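Local coordinates for protein FAD dependent oxidoreductase (Chelativorans sp. BNC1, PDB 6PXS) that oxidises iminodiacetate with the aid of bound FAD, as a member of the DadA family of flavin-dependent oxidoreductases, at residues 117-128 and 137-146; 25-33 and 167-175. All blocks are in the same frame, centred on the assembly; numbering follows the deposited sequence.

Contact 1 (117-128 and 137-146); sequences AGTVRRLGAGEA and DDLEAIHIPG
Arg-121 and His-143 form the hydrogen-bonded pair at the centre of this antiparallel contact. His-143 N donates to Arg-121 O at 2.9 Å, with an N-H...O angle of 162°, while Arg-121 N reaches His-143 O at 3.2 Å. Two residues along, Leu-123 N bonds Ala-141 O at 2.9 Å, and beyond the other end of the ladder Gly-146 N makes a weak, bent bond to Ala-117 O. Between the two hydrogen-bonded pairs sit Arg-122 and Ile-142. Arg-122 carries CG anti to its N (chi1 -173°) and continues extended, which carries its guanidinium along to Glu-140. Arg-122 NH2 and Glu-140 OE1 lie 3.7 Å apart in a long salt bridge, with the two planar groups turned 56° apart. The stronger hold on this arginine is at NH1, which bridges to Asp-101 and Glu-104 of helix 97-111. On the face shared with Arg-122, Val-120 CG1 touches Ile-142 CG2 at 3.5 Å. On the other face, Leu-123 CD1 lies against His-143 CB at 3.5 Å, and Ala-128 CB and Ala-141 CB meet at 3.8 Å. Where the ladder runs out, Pro-145 CD lies 3.3 Å from Thr-119 O and also approaches Ala-117 O. With an alanine here, lacking CG and CD, a gap is likely to open beside the Thr-119 carbonyl and the backbone would probably be freer to turn before Gly-146. Since Ile-142 and Ile-144 bond onward through their backbones to strand 90-93, strand 121-123 is added as the outer strand of a sheet, held chiefly by main-chain bonds, with the stronger charge pairing of Arg-122 directed to helix 97-111. The nearby Arg-121 guanidinium would probably disfavour a positive charge on His-143.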
loop_
_atom_site.group_PDB
_atom_site.type_symbol
_atom_site.label_atom_id
_atom_site.label_comp_id
_atom_site.label_asym_id
_atom_site.label_seq_id
_atom_site.Cartn_x
_atom_site.Cartn_y
_atom_site.Cartn_z
ATOM N N ALA A 117 14.689 24.819 -27.737
ATOM C CA ALA A 117 15.717 24.199 -26.911
ATOM C C ALA A 117 16.529 25.220 -26.127
ATOM O O ALA A 117 17.190 24.850 -25.151
ATOM C CB ALA A 117 16.653 23.362 -27.784
ATOM N N GLY A 118 16.492 26.486 -26.524
ATOM C CA GLY A 118 17.314 27.487 -25.878
ATOM C C GLY A 118 18.737 27.462 -26.406
ATOM O O GLY A 118 19.038 26.893 -27.459
ATOM N N THR A 119 19.628 28.093 -25.647
ATOM C CA THR A 119 21.036 28.189 -26.022
ATOM C C THR A 119 21.775 27.001 -25.414
ATOM O O THR A 119 22.030 26.963 -24.207
ATOM C CB THR A 119 21.635 29.514 -25.560
ATOM O OG1 THR A 119 21.583 29.597 -24.131
ATOM C CG2 THR A 119 20.869 30.683 -26.162
ATOM N N VAL A 120 22.116 26.024 -26.254
ATOM C CA VAL A 120 22.901 24.888 -25.793
ATOM C C VAL A 120 24.295 25.366 -25.416
ATOM O O VAL A 120 24.925 26.150 -26.140
ATOM C CB VAL A 120 22.956 23.794 -26.872
ATOM C CG1 VAL A 120 23.803 22.620 -26.398
ATOM C CG2 VAL A 120 21.549 23.332 -27.231
ATOM N N ARG A 121 24.786 24.896 -24.275
ATOM C CA ARG A 121 26.045 25.379 -23.721
ATOM C C ARG A 121 26.747 24.216 -23.044
ATOM O O ARG A 121 26.162 23.563 -22.175
ATOM C CB ARG A 121 25.790 26.520 -22.734
ATOM C CG ARG A 121 27.021 27.052 -22.025
ATOM C CD ARG A 121 26.689 28.345 -21.293
ATOM N NE ARG A 121 25.500 28.203 -20.452
ATOM C CZ ARG A 121 24.790 29.220 -19.972
ATOM N NH1 ARG A 121 25.135 30.471 -20.248
ATOM N NH2 ARG A 121 23.725 28.986 -19.217
ATOM N N ARG A 122 27.985 23.948 -23.447
ATOM C CA ARG A 122 28.741 22.852 -22.861
ATOM C C ARG A 122 29.353 23.301 -21.542
ATOM O O ARG A 122 30.061 24.311 -21.485
ATOM C CB ARG A 122 29.831 22.370 -23.815
ATOM C CG ARG A 122 30.542 21.128 -23.315
ATOM C CD ARG A 122 31.422 20.516 -24.385
ATOM N NE ARG A 122 31.840 19.164 -24.028
ATOM C CZ ARG A 122 32.552 18.367 -24.818
ATOM N NH1 ARG A 122 32.934 18.781 -26.019
ATOM N NH2 ARG A 122 32.881 17.152 -24.406
ATOM N N LEU A 123 29.074 22.549 -20.485
ATOM C CA LEU A 123 29.512 22.884 -19.141
ATOM C C LEU A 123 30.783 22.123 -18.785
ATOM O O LEU A 123 31.035 21.023 -19.284
ATOM C CB LEU A 123 28.415 22.567 -18.124
ATOM C CG LEU A 123 27.358 23.652 -17.914
ATOM C CD1 LEU A 123 26.775 24.112 -19.241
ATOM C CD2 LEU A 123 26.258 23.149 -16.989
ATOM N N GLY A 124 31.588 22.728 -17.913
ATOM C CA GLY A 124 32.771 22.071 -17.406
ATOM C C GLY A 124 32.474 21.226 -16.183
ATOM O O GLY A 124 31.380 21.264 -15.621
ATOM N N ALA A 125 33.475 20.446 -15.779
ATOM C CA ALA A 125 33.331 19.599 -14.605
ATOM C C ALA A 125 32.893 20.427 -13.404
ATOM O O ALA A 125 33.394 21.530 -13.170
ATOM C CB ALA A 125 34.649 18.885 -14.302
ATOM N N GLY A 126 31.940 19.886 -12.644
ATOM C CA GLY A 126 31.427 20.540 -11.464
ATOM C C GLY A 126 30.307 21.528 -11.716
ATOM O O GLY A 126 29.619 21.917 -10.766
ATOM N N GLU A 127 30.101 21.945 -12.966
ATOM C CA GLU A 127 29.016 22.872 -13.266
ATOM C C GLU A 127 27.666 22.167 -13.314
ATOM O O GLU A 127 26.653 22.752 -12.917
ATOM C CB GLU A 127 29.286 23.588 -14.589
ATOM C CG GLU A 127 30.501 24.503 -14.564
ATOM C CD GLU A 127 30.383 25.609 -13.531
ATOM O OE1 GLU A 127 29.241 26.008 -13.212
ATOM O OE2 GLU A 127 31.431 26.074 -13.033
ATOM N N ALA A 128 27.629 20.922 -13.794
ATOM C CA ALA A 128 26.383 20.165 -13.754
ATOM C C ALA A 128 25.973 19.848 -12.324
ATOM O O ALA A 128 24.776 19.762 -12.027
ATOM C CB ALA A 128 26.525 18.876 -14.564
ATOM N N ASP A 137 31.023 15.622 -8.924
ATOM C CA ASP A 137 31.658 16.886 -9.273
ATOM C C ASP A 137 32.569 16.782 -10.491
ATOM O O ASP A 137 33.011 17.817 -10.998
ATOM C CB ASP A 137 32.459 17.418 -8.080
ATOM C CG ASP A 137 33.499 16.428 -7.582
ATOM O OD1 ASP A 137 34.410 16.071 -8.359
ATOM O OD2 ASP A 137 33.408 16.012 -6.407
ATOM N N ASP A 138 32.855 15.574 -10.973
ATOM C CA ASP A 138 33.792 15.372 -12.070
ATOM C C ASP A 138 33.101 15.184 -13.413
ATOM O O ASP A 138 33.755 14.786 -14.383
ATOM C CB ASP A 138 34.681 14.161 -11.784
ATOM C CG ASP A 138 33.916 12.854 -11.841
ATOM O OD1 ASP A 138 32.879 12.741 -11.154
ATOM O OD2 ASP A 138 34.344 11.944 -12.581
ATOM N N LEU A 139 31.806 15.464 -13.502
ATOM C CA LEU A 139 31.022 15.163 -14.693
ATOM C C LEU A 139 30.922 16.398 -15.579
ATOM O O LEU A 139 30.431 17.445 -15.140
ATOM C CB LEU A 139 29.628 14.669 -14.309
ATOM C CG LEU A 139 29.562 13.266 -13.703
ATOM C CD1 LEU A 139 28.201 13.015 -13.075
ATOM C CD2 LEU A 139 29.859 12.213 -14.758
ATOM N N GLU A 140 31.395 16.273 -16.816
ATOM C CA GLU A 140 31.067 17.236 -17.854
ATOM C C GLU A 140 29.664 16.948 -18.380
ATOM O O GLU A 140 29.154 15.828 -18.277
ATOM C CB GLU A 140 32.077 17.173 -19.001
ATOM C CG GLU A 140 33.530 17.293 -18.575
ATOM C CD GLU A 140 34.491 17.133 -19.742
ATOM O OE1 GLU A 140 34.054 17.293 -20.900
ATOM O OE2 GLU A 140 35.682 16.843 -19.500
ATOM N N ALA A 141 29.036 17.973 -18.949
ATOM C CA ALA A 141 27.660 17.831 -19.400
ATOM C C ALA A 141 27.363 18.867 -20.472
ATOM O O ALA A 141 28.138 19.797 -20.707
ATOM C CB ALA A 141 26.679 17.968 -18.231
ATOM N N ILE A 142 26.216 18.685 -21.120
ATOM C CA ILE A 142 25.691 19.615 -22.111
ATOM C C ILE A 142 24.360 20.132 -21.590
ATOM O O ILE A 142 23.465 19.341 -21.269
ATOM C CB ILE A 142 25.520 18.944 -23.487
ATOM C CG1 ILE A 142 26.864 18.405 -23.981
ATOM C CG2 ILE A 142 24.932 19.931 -24.490
ATOM C CD1 ILE A 142 26.755 17.510 -25.194
ATOM N N HIS A 143 24.231 21.451 -21.502
ATOM C CA HIS A 143 23.062 22.085 -20.908
ATOM C C HIS A 143 22.079 22.472 -22.007
ATOM O O HIS A 143 22.431 23.221 -22.924
ATOM C CB HIS A 143 23.474 23.312 -20.096
ATOM C CG HIS A 143 22.355 23.917 -19.308
ATOM N ND1 HIS A 143 21.683 25.047 -19.716
ATOM C CD2 HIS A 143 21.792 23.546 -18.133
ATOM C CE1 HIS A 143 20.753 25.348 -18.828
ATOM N NE2 HIS A 143 20.798 24.453 -17.857
ATOM N N ILE A 144 20.856 21.961 -21.909
ATOM C CA ILE A 144 19.781 22.293 -22.843
ATOM C C ILE A 144 18.681 22.999 -22.058
ATOM O O ILE A 144 17.807 22.330 -21.490
ATOM C CB ILE A 144 19.232 21.041 -23.546
ATOM C CG1 ILE A 144 20.360 20.273 -24.237
ATOM C CG2 ILE A 144 18.164 21.431 -24.560
ATOM C CD1 ILE A 144 19.908 18.982 -24.891
ATOM N N PRO A 145 18.674 24.334 -21.999
ATOM C CA PRO A 145 17.671 25.021 -21.168
ATOM C C PRO A 145 16.235 24.676 -21.524
ATOM O O PRO A 145 15.345 24.861 -20.684
ATOM C CB PRO A 145 17.964 26.508 -21.415
ATOM C CG PRO A 145 19.374 26.551 -21.907
ATOM C CD PRO A 145 19.584 25.280 -22.667
ATOM N N GLY A 146 15.977 24.170 -22.733
ATOM C CA GLY A 146 14.613 23.900 -23.153
ATOM C C GLY A 146 14.025 22.612 -22.620
ATOM O O GLY A 146 12.803 22.440 -22.662
#

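Contact 2 (25-33 and 167-175); sequences QVEIIDQNH and GATLRNDYV. With FAD (flavin-adenine dinucleotide), chain E.
Asp-30 to His-33 and Asp-173 to Val-175 line the adenine and ribose end of the FAD pocket, just past the point where strand 26-29 runs parallel to strand 169-171. Ile-28 N bonds Thr-169 O at 2.8 Å, and Asp-30 N bonds Arg-171 O at 3.1 Å. On one face of this pair, the bend of Arg-171 at chi3 (53°) turns its guanidinium back to Glu-27, whose OE2 lies 3.1 Å from Arg-171 NH2 near the guanidinium plane and is met on its anti side. Asp-173 OD2 takes another edge of the same group, and Ile-29 CG1 lies over one of its faces, while Ile-29 CD1 packs on Val-175 CG1 at 3.6 Å. Both segments touch the cofactor, 25-33 with the firmer bonds. His-33 N points straight at FAD O2B (2.8 Å), which its ND1 also engages at 2.8 Å in the ring plane, so two bonds hold one ribose hydroxyl. The adenine is held more loosely, by weak bonds from Gln-31 N to FAD N3A (3.3 Å) and from FAD N6A to Val-175 O (3.4 Å). Tyr-174 meets the His-33 ring rim to rim, their planes 74° apart. Asn-172 ND2 donates weakly to Gln-31 O, and its OD1 accepts from Tyr-273 N of a second subunit. Asp-30 OD1 accepts a hydrogen bond from Ala-8 N, in what is probably the GxGxxG turn. An acid just after the second strand, beside the ribose, is a recurrent feature of the dinucleotide-binding Rossmann fold.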
loop_
_atom_site.group_PDB
_atom_site.type_symbol
_atom_site.label_atom_id
_atom_site.label_comp_id
_atom_site.label_asym_id
_atom_site.label_seq_id
_atom_site.Cartn_x
_atom_site.Cartn_y
_atom_site.Cartn_z
ATOM N N GLN A 25 -19.835 14.264 -29.598
ATOM C CA GLN A 25 -20.294 13.519 -28.430
ATOM C C GLN A 25 -19.307 12.388 -28.163
ATOM O O GLN A 25 -19.237 11.422 -28.929
ATOM C CB GLN A 25 -21.704 12.983 -28.661
ATOM C CG GLN A 25 -22.716 14.053 -29.043
ATOM C CD GLN A 25 -24.084 13.478 -29.356
ATOM O OE1 GLN A 25 -24.323 12.282 -29.181
ATOM N NE2 GLN A 25 -24.989 14.328 -29.827
ATOM N N VAL A 26 -18.545 12.506 -27.079
ATOM C CA VAL A 26 -17.456 11.587 -26.764
ATOM C C VAL A 26 -17.892 10.672 -25.629
ATOM O O VAL A 26 -18.337 11.145 -24.575
ATOM C CB VAL A 26 -16.174 12.350 -26.389
ATOM C CG1 VAL A 26 -15.032 11.380 -26.140
ATOM C CG2 VAL A 26 -15.807 13.342 -27.481
ATOM N N GLU A 27 -17.760 9.363 -25.844
ATOM C CA GLU A 27 -18.010 8.350 -24.823
ATOM C C GLU A 27 -16.702 7.610 -24.575
ATOM O O GLU A 27 -16.215 6.891 -25.453
ATOM C CB GLU A 27 -19.117 7.388 -25.255
ATOM C CG GLU A 27 -19.398 6.270 -24.257
ATOM C CD GLU A 27 -20.525 5.354 -24.702
ATOM O OE1 GLU A 27 -20.979 5.485 -25.859
ATOM O OE2 GLU A 27 -20.957 4.504 -23.894
ATOM N N ILE A 28 -16.140 7.781 -23.380
ATOM C CA ILE A 28 -14.832 7.237 -23.032
ATOM C C ILE A 28 -15.022 6.021 -22.137
ATOM O O ILE A 28 -15.822 6.044 -21.192
ATOM C CB ILE A 28 -13.957 8.294 -22.330
ATOM C CG1 ILE A 28 -14.030 9.633 -23.067
ATOM C CG2 ILE A 28 -12.514 7.812 -22.251
ATOM C CD1 ILE A 28 -13.273 10.748 -22.380
ATOM N N ILE A 29 -14.276 4.958 -22.430
ATOM C CA ILE A 29 -14.287 3.734 -21.637
ATOM C C ILE A 29 -12.844 3.344 -21.357
ATOM O O ILE A 29 -12.017 3.314 -22.276
ATOM C CB ILE A 29 -15.031 2.592 -22.357
ATOM C CG1 ILE A 29 -16.455 3.034 -22.712
ATOM C CG2 ILE A 29 -15.053 1.343 -21.482
ATOM C CD1 ILE A 29 -17.219 2.039 -23.557
ATOM N N ASP A 30 -12.541 3.049 -20.094
ATOM C CA ASP A 30 -11.174 2.735 -19.689
ATOM C C ASP A 30 -11.215 1.782 -18.506
ATOM O O ASP A 30 -11.768 2.117 -17.454
ATOM C CB ASP A 30 -10.408 4.010 -19.326
ATOM C CG ASP A 30 -8.989 3.728 -18.866
ATOM O OD1 ASP A 30 -8.153 3.342 -19.710
ATOM O OD2 ASP A 30 -8.711 3.897 -17.659
ATOM N N GLN A 31 -10.617 0.601 -18.678
ATOM C CA GLN A 31 -10.590 -0.385 -17.604
ATOM C C GLN A 31 -9.591 -0.011 -16.517
ATOM O O GLN A 31 -9.774 -0.389 -15.353
ATOM C CB GLN A 31 -10.256 -1.764 -18.181
ATOM C CG GLN A 31 -10.126 -2.887 -17.158
ATOM C CD GLN A 31 -11.441 -3.239 -16.494
ATOM O OE1 GLN A 31 -12.144 -2.368 -15.982
ATOM N NE2 GLN A 31 -11.783 -4.523 -16.500
ATOM N N ASN A 32 -8.542 0.734 -16.867
ATOM C CA ASN A 32 -7.457 1.053 -15.939
ATOM C C ASN A 32 -6.743 -0.221 -15.491
ATOM O O ASN A 32 -6.610 -0.502 -14.298
ATOM C CB ASN A 32 -7.978 1.842 -14.734
ATOM C CG ASN A 32 -6.865 2.520 -13.955
ATOM O OD1 ASN A 32 -6.612 3.712 -14.127
ATOM N ND2 ASN A 32 -6.192 1.762 -13.097
ATOM N N HIS A 33 -6.285 -1.003 -16.469
ATOM C CA HIS A 33 -5.565 -2.242 -16.202
ATOM C C HIS A 33 -4.403 -1.983 -15.253
ATOM O O HIS A 33 -3.857 -0.872 -15.231
ATOM C CB HIS A 33 -5.035 -2.857 -17.500
ATOM C CG HIS A 33 -6.062 -3.612 -18.286
ATOM N ND1 HIS A 33 -6.877 -3.012 -19.220
ATOM C CD2 HIS A 33 -6.397 -4.925 -18.282
ATOM C CE1 HIS A 33 -7.675 -3.920 -19.755
ATOM N NE2 HIS A 33 -7.403 -5.089 -19.203
ATOM N N GLY A 167 -18.949 17.936 -22.034
ATOM C CA GLY A 167 -19.982 17.033 -22.496
ATOM C C GLY A 167 -19.563 15.597 -22.718
ATOM O O GLY A 167 -20.363 14.816 -23.249
ATOM N N ALA A 168 -18.351 15.216 -22.331
ATOM C CA ALA A 168 -17.900 13.844 -22.503
ATOM C C ALA A 168 -18.264 13.004 -21.279
ATOM O O ALA A 168 -18.653 13.517 -20.229
ATOM C CB ALA A 168 -16.394 13.805 -22.755
ATOM N N THR A 169 -18.137 11.686 -21.431
ATOM C CA THR A 169 -18.463 10.735 -20.376
ATOM C C THR A 169 -17.301 9.774 -20.174
ATOM O O THR A 169 -16.630 9.386 -21.135
ATOM C CB THR A 169 -19.730 9.937 -20.709
ATOM O OG1 THR A 169 -19.471 9.062 -21.813
ATOM C CG2 THR A 169 -20.875 10.874 -21.065
ATOM N N LEU A 170 -17.072 9.390 -18.919
ATOM C CA LEU A 170 -15.997 8.478 -18.558
ATOM C C LEU A 170 -16.566 7.357 -17.702
ATOM O O LEU A 170 -17.344 7.613 -16.778
ATOM C CB LEU A 170 -14.882 9.210 -17.806
ATOM C CG LEU A 170 -13.729 8.353 -17.281
ATOM C CD1 LEU A 170 -13.022 7.631 -18.418
ATOM C CD2 LEU A 170 -12.752 9.218 -16.501
ATOM N N ARG A 171 -16.170 6.125 -18.009
ATOM C CA ARG A 171 -16.707 4.950 -17.337
ATOM C C ARG A 171 -15.619 3.892 -17.243
ATOM O O ARG A 171 -14.760 3.783 -18.121
ATOM C CB ARG A 171 -17.933 4.406 -18.081
ATOM C CG ARG A 171 -18.334 2.987 -17.704
ATOM C CD ARG A 171 -19.742 2.665 -18.193
ATOM N NE ARG A 171 -19.913 2.923 -19.623
ATOM C CZ ARG A 171 -19.772 2.012 -20.585
ATOM N NH1 ARG A 171 -19.452 0.757 -20.291
ATOM N NH2 ARG A 171 -19.953 2.361 -21.851
ATOM N N ASN A 172 -15.661 3.116 -16.162
ATOM C CA ASN A 172 -14.732 2.012 -15.944
ATOM C C ASN A 172 -15.414 0.734 -16.417
ATOM O O ASN A 172 -16.378 0.272 -15.798
ATOM C CB ASN A 172 -14.328 1.916 -14.475
ATOM C CG ASN A 172 -13.170 0.962 -14.248
ATOM O OD1 ASN A 172 -13.360 -0.175 -13.815
ATOM N ND2 ASN A 172 -11.960 1.424 -14.539
ATOM N N ASP A 173 -14.918 0.169 -17.512
ATOM C CA ASP A 173 -15.548 -0.998 -18.113
ATOM C C ASP A 173 -14.566 -1.628 -19.089
ATOM O O ASP A 173 -13.598 -0.996 -19.519
ATOM C CB ASP A 173 -16.855 -0.620 -18.819
ATOM C CG ASP A 173 -17.752 -1.814 -19.068
ATOM O OD1 ASP A 173 -17.386 -2.931 -18.647
ATOM O OD2 ASP A 173 -18.826 -1.636 -19.683
ATOM N N TYR A 174 -14.827 -2.890 -19.427
ATOM C CA TYR A 174 -14.030 -3.635 -20.393
ATOM C C TYR A 174 -14.915 -3.956 -21.586
ATOM O O TYR A 174 -15.931 -4.644 -21.440
ATOM C CB TYR A 174 -13.465 -4.917 -19.776
ATOM C CG TYR A 174 -12.463 -5.636 -20.653
ATOM C CD1 TYR A 174 -11.139 -5.219 -20.712
ATOM C CD2 TYR A 174 -12.836 -6.737 -21.415
ATOM C CE1 TYR A 174 -10.216 -5.874 -21.509
ATOM C CE2 TYR A 174 -11.922 -7.399 -22.215
ATOM C CZ TYR A 174 -10.612 -6.964 -22.259
ATOM O OH TYR A 174 -9.696 -7.617 -23.053
ATOM N N VAL A 175 -14.534 -3.453 -22.759
ATOM C CA VAL A 175 -15.307 -3.627 -23.978
ATOM C C VAL A 175 -14.492 -4.457 -24.963
ATOM O O VAL A 175 -13.292 -4.676 -24.790
ATOM C CB VAL A 175 -15.719 -2.281 -24.605
ATOM C CG1 VAL A 175 -16.568 -1.484 -23.628
ATOM C CG2 VAL A 175 -14.489 -1.488 -25.033
HETATM P PA FAD E . -1.904 3.386 -21.628
HETATM O O1A FAD E . -1.498 2.081 -21.053
HETATM O O2A FAD E . -1.547 4.594 -20.757
HETATM O O5B FAD E . -3.436 3.422 -21.966
HETATM C C5B FAD E . -4.170 2.214 -22.252
HETATM C C4B FAD E . -5.486 2.267 -21.520
HETATM O O4B FAD E . -6.481 1.516 -22.256
HETATM C C3B FAD E . -5.458 1.671 -20.112
HETATM O O3B FAD E . -6.230 2.466 -19.220
HETATM C C2B FAD E . -6.078 0.288 -20.317
HETATM O O2B FAD E . -6.691 -0.212 -19.134
HETATM C C1B FAD E . -7.118 0.609 -21.385
HETATM N N9A FAD E . -7.570 -0.543 -22.157
HETATM C C8A FAD E . -6.799 -1.413 -22.882
HETATM N N7A FAD E . -7.482 -2.364 -23.475
HETATM C C5A FAD E . -8.795 -2.099 -23.113
HETATM C C6A FAD E . -10.011 -2.740 -23.415
HETATM N N6A FAD E . -10.108 -3.829 -24.183
HETATM N N1A FAD E . -11.142 -2.218 -22.890
HETATM C C2A FAD E . -11.057 -1.131 -22.119
HETATM N N3A FAD E . -9.967 -0.445 -21.768
HETATM C C4A FAD E . -8.863 -0.982 -22.300
HETATM N N1 FAD E . 7.265 8.632 -22.281
HETATM C C2 FAD E . 7.872 9.850 -22.395
HETATM O O2 FAD E . 7.599 10.626 -23.317
HETATM N N3 FAD E . 8.816 10.239 -21.460
HETATM C C4 FAD E . 9.234 9.496 -20.376
HETATM O O4 FAD E . 10.083 9.946 -19.610
HETATM C C4X FAD E . 8.586 8.202 -20.264
HETATM N N5 FAD E . 8.922 7.433 -19.268
HETATM C C5X FAD E . 8.303 6.198 -19.160
HETATM C C6 FAD E . 8.652 5.364 -18.099
HETATM C C7 FAD E . 8.057 4.116 -17.942
HETATM C C7M FAD E . 8.460 3.242 -16.784
HETATM C C8 FAD E . 7.097 3.684 -18.870
HETATM C C8M FAD E . 6.437 2.337 -18.730
HETATM C C9 FAD E . 6.746 4.516 -19.929
HETATM C C9A FAD E . 7.339 5.764 -20.082
HETATM N N10 FAD E . 7.002 6.629 -21.144
HETATM C C10 FAD E . 7.612 7.857 -21.267
HETATM C "C1'" FAD E . 6.010 6.229 -22.154
HETATM C "C2'" FAD E . 4.576 6.591 -21.771
HETATM O "O2'" FAD E . 4.365 6.370 -20.376
HETATM C "C3'" FAD E . 3.611 5.714 -22.568
HETATM O "O3'" FAD E . 4.074 5.611 -23.910
HETATM C "C4'" FAD E . 2.170 6.223 -22.598
HETATM O "O4'" FAD E . 1.695 6.353 -21.259
HETATM C "C5'" FAD E . 1.269 5.294 -23.384
HETATM O "O5'" FAD E . -0.091 5.766 -23.299
HETATM P P FAD E . -1.278 4.928 -23.904
HETATM O O1P FAD E . -0.934 4.554 -25.350
HETATM O O2P FAD E . -2.588 5.603 -23.717
HETATM O O3P FAD E . -1.222 3.593 -23.043
#

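From the N terminus the chain lays down strand 3-6 and helix 10-20 before entering 25-33, the first half of contact 2. Its partner, 167-175, comes only after 133 intervening residues, so contact 2 closes a very long loop. Contact 1 is nested wholly inside that loop and closes a short one of its own, with just eight residues, including part of helix 127-131, between 117-128 and 137-146. From there the chain returns through helix 152-164 to the edge of the six-stranded nucleotide-binding sheet. Contact 1 instead builds the rim of a separate four-stranded sheet. The two lie on opposite sides of the chain's centre, their own centres about 44 Å apart, without touching.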